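Local structure of peroxinectin A (Dictyostelium discoideum, 6ERC) at residues I27-F35 and H390-Q401. The protein is a secreted haem peroxidase that uses hydrogen peroxide to oxidise phenolic donors, and also iodide and thiocyanate. Numbering follows the deposited sequence.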
# COMPACT_ATOMS: atom_id res chain seq x y z
N ILE A 27 8.88 13.36 2.45
CA ILE A 27 8.52 14.61 3.11
C ILE A 27 8.22 14.31 4.58
O ILE A 27 7.91 13.18 4.96
CB ILE A 27 7.31 15.28 2.41
CG1 ILE A 27 7.67 15.68 0.98
CG2 ILE A 27 6.82 16.51 3.17
CD1 ILE A 27 8.79 16.71 0.86
N ARG A 28 8.32 15.34 5.42
CA ARG A 28 7.99 15.24 6.83
C ARG A 28 6.89 16.23 7.16
O ARG A 28 7.01 17.42 6.84
CB ARG A 28 9.21 15.50 7.72
CG ARG A 28 10.32 14.47 7.60
CD ARG A 28 10.09 13.27 8.50
NE ARG A 28 11.20 12.33 8.41
CZ ARG A 28 11.28 11.19 9.10
NH1 ARG A 28 10.32 10.84 9.94
NH2 ARG A 28 12.34 10.40 8.93
N LEU A 29 5.82 15.75 7.79
CA LEU A 29 4.84 16.65 8.39
C LEU A 29 5.30 17.11 9.77
O LEU A 29 4.94 18.21 10.20
CB LEU A 29 3.48 15.96 8.51
CG LEU A 29 2.91 15.34 7.24
CD1 LEU A 29 1.55 14.73 7.54
CD2 LEU A 29 2.81 16.37 6.12
N ALA A 30 6.09 16.29 10.46
CA ALA A 30 6.56 16.59 11.80
C ALA A 30 8.04 16.25 11.90
O ALA A 30 8.52 15.31 11.26
CB ALA A 30 5.77 15.79 12.85
N ASN A 31 8.76 17.02 12.70
CA ASN A 31 10.18 16.76 12.89
C ASN A 31 10.38 15.33 13.38
O ASN A 31 9.64 14.86 14.26
CB ASN A 31 10.79 17.74 13.90
CG ASN A 31 10.98 19.12 13.33
OD1 ASN A 31 12.03 19.43 12.76
ND2 ASN A 31 9.98 19.97 13.49
N PRO A 32 11.34 14.59 12.83
CA PRO A 32 11.65 13.27 13.39
C PRO A 32 12.54 13.36 14.62
O PRO A 32 13.30 14.32 14.79
CB PRO A 32 12.38 12.57 12.23
CG PRO A 32 13.01 13.67 11.46
CD PRO A 32 12.09 14.86 11.59
N ILE A 33 12.42 12.36 15.48
CA ILE A 33 13.34 12.20 16.61
C ILE A 33 14.56 11.43 16.11
O ILE A 33 14.48 10.65 15.16
CB ILE A 33 12.68 11.50 17.81
CG1 ILE A 33 12.12 10.13 17.42
CG2 ILE A 33 11.58 12.38 18.39
CD1 ILE A 33 11.71 9.28 18.61
N LYS A 34 15.70 11.66 16.76
CA LYS A 34 16.94 11.02 16.34
C LYS A 34 16.76 9.51 16.22
O LYS A 34 16.32 8.85 17.16
CB LYS A 34 18.06 11.35 17.34
CG LYS A 34 18.35 12.83 17.48
CD LYS A 34 19.74 13.09 18.07
CE LYS A 34 19.90 12.49 19.45
NZ LYS A 34 21.23 12.82 20.04
N PHE A 35 17.10 8.98 15.05
CA PHE A 35 16.97 7.55 14.79
C PHE A 35 18.31 6.86 14.57
O PHE A 35 18.34 5.64 14.38
CB PHE A 35 16.05 7.30 13.58
CG PHE A 35 16.37 8.16 12.38
CD1 PHE A 35 17.36 7.79 11.49
CD2 PHE A 35 15.66 9.32 12.14
CE1 PHE A 35 17.64 8.57 10.38
CE2 PHE A 35 15.94 10.11 11.04
CZ PHE A 35 16.93 9.73 10.16
N HIS A 390 12.48 5.13 11.10
CA HIS A 390 12.31 6.44 10.49
C HIS A 390 12.27 7.57 11.50
O HIS A 390 12.30 8.74 11.09
CB HIS A 390 11.01 6.48 9.66
CG HIS A 390 11.02 5.56 8.47
ND1 HIS A 390 10.14 5.70 7.43
CD2 HIS A 390 11.81 4.50 8.17
CE1 HIS A 390 10.38 4.76 6.53
NE2 HIS A 390 11.38 4.02 6.95
N GLY A 391 12.19 7.27 12.79
CA GLY A 391 12.15 8.31 13.80
C GLY A 391 10.80 9.00 13.89
O GLY A 391 10.75 10.21 14.10
N ILE A 392 9.71 8.25 13.73
CA ILE A 392 8.38 8.85 13.87
C ILE A 392 8.21 9.34 15.30
O ILE A 392 8.46 8.57 16.25
CB ILE A 392 7.29 7.83 13.50
CG1 ILE A 392 7.41 7.42 12.02
CG2 ILE A 392 5.89 8.39 13.79
CD1 ILE A 392 7.14 8.54 11.02
N PRO A 393 7.80 10.58 15.53
CA PRO A 393 7.65 11.08 16.90
C PRO A 393 6.65 10.26 17.69
O PRO A 393 5.86 9.49 17.10
CB PRO A 393 7.16 12.52 16.71
CG PRO A 393 7.63 12.90 15.37
CD PRO A 393 7.56 11.65 14.54
N PRO A 394 6.64 10.39 19.01
CA PRO A 394 5.61 9.72 19.81
C PRO A 394 4.21 10.23 19.50
O PRO A 394 4.02 11.31 18.93
CB PRO A 394 6.01 10.05 21.25
CG PRO A 394 7.46 10.33 21.18
CD PRO A 394 7.69 10.97 19.86
N TYR A 395 3.22 9.44 19.91
CA TYR A 395 1.82 9.73 19.62
C TYR A 395 1.46 11.18 19.95
O TYR A 395 0.98 11.93 19.09
CB TYR A 395 0.93 8.75 20.39
CG TYR A 395 -0.56 9.00 20.28
CD1 TYR A 395 -1.22 8.89 19.06
CD2 TYR A 395 -1.31 9.32 21.41
CE1 TYR A 395 -2.58 9.11 18.96
CE2 TYR A 395 -2.67 9.54 21.32
CZ TYR A 395 -3.30 9.43 20.10
OH TYR A 395 -4.66 9.65 20.01
N ASN A 396 1.70 11.60 21.20
CA ASN A 396 1.32 12.95 21.60
C ASN A 396 2.18 14.01 20.92
O ASN A 396 1.70 15.12 20.67
CB ASN A 396 1.39 13.10 23.12
CG ASN A 396 0.02 13.14 23.78
OD1 ASN A 396 -0.99 13.39 23.12
ND2 ASN A 396 -0.02 12.91 25.08
N SER A 397 3.44 13.70 20.62
CA SER A 397 4.27 14.66 19.90
C SER A 397 3.77 14.87 18.48
O SER A 397 3.73 16.00 17.98
CB SER A 397 5.73 14.18 19.88
OG SER A 397 6.55 15.12 19.20
N LEU A 398 3.37 13.79 17.81
CA LEU A 398 2.84 13.91 16.45
C LEU A 398 1.59 14.78 16.43
O LEU A 398 1.46 15.68 15.60
CB LEU A 398 2.54 12.52 15.88
CG LEU A 398 1.94 12.47 14.48
CD1 LEU A 398 2.87 13.12 13.47
CD2 LEU A 398 1.64 11.03 14.09
N ARG A 399 0.65 14.52 17.35
CA ARG A 399 -0.58 15.31 17.40
C ARG A 399 -0.27 16.79 17.54
O ARG A 399 -0.84 17.62 16.81
CB ARG A 399 -1.46 14.82 18.56
CG ARG A 399 -2.12 13.48 18.31
CD ARG A 399 -2.99 13.04 19.49
NE ARG A 399 -4.09 13.97 19.74
CZ ARG A 399 -5.26 13.95 19.11
NH1 ARG A 399 -5.50 13.05 18.15
NH2 ARG A 399 -6.20 14.83 19.42
N ARG A 400 0.62 17.15 18.46
CA ARG A 400 1.00 18.55 18.63
C ARG A 400 1.49 19.14 17.32
O ARG A 400 1.08 20.23 16.91
CB ARG A 400 2.08 18.68 19.71
CG ARG A 400 1.61 18.39 21.14
CD ARG A 400 2.69 18.78 22.17
NE ARG A 400 2.36 18.37 23.53
CZ ARG A 400 2.79 17.25 24.12
NH1 ARG A 400 3.59 16.41 23.48
NH2 ARG A 400 2.43 16.98 25.37
N GLN A 401 2.38 18.42 16.63
CA GLN A 401 2.96 18.93 15.39
C GLN A 401 1.99 18.89 14.22
O GLN A 401 2.29 19.48 13.18
CB GLN A 401 4.23 18.14 15.05
CG GLN A 401 5.33 18.31 16.08
CD GLN A 401 6.65 17.72 15.64
OE1 GLN A 401 7.31 18.24 14.74
NE2 GLN A 401 7.05 16.62 16.27
O HOH W 1 9.87 15.58 16.96
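The methyl group of Ala30 is the bump at one end of this contact, and Gln401, Leu398 and Pro393 shape the hollow that takes it. Leu398 CD1 lies 4.0 Å from Ala30 CB, Pro393 CG a little farther, and Gln401 runs its extended chain past the methyl, its CD 3.5 Å from Ala30 CB. That course carries the Gln401 amide, with CG anti to the carbonyl carbon (chi1 -64°), onto the backbone of 27-35, where OE1 accepts the Asn31 N-H at 2.8 Å. NE2 reaches Asn31 O through a water and makes a weak hydrogen bond to Ser397 OG, so both ends of the amide are tied. Cut back to an alanine, Gln401 would lose CG and its amide, which would probably leave Asn31 N without this acceptor and thin the wall beside the Ala30 methyl. The contact lies within the animal haem peroxidase fold, where the turn after helix 379-390, through Pro393 and Pro394 to helix 395-401, backs onto the loop following strand 24-25. At that turn Gly391, with positive phi, gives the close-packed surface against which Ile33 and Phe35 settle; a CB there would run into Ile33 O and the Phe35 ring. Ile33 N donates to Gly391 O at 3.1 Å. Beside it the Arg28 chain bends at chi2 (-85°), and its guanidinium has Pro32 CB over the centre of one face and His390 O at the edge, NH2 bonding at 2.7 Å and NH1 more weakly. Arg28 NE forms a salt bridge with Glu141, while the His390 ring, hydrogen-bonded through ND1 to Asn294 and through NE2 to Thr119, belongs to a side chain about 6 Å from the haem.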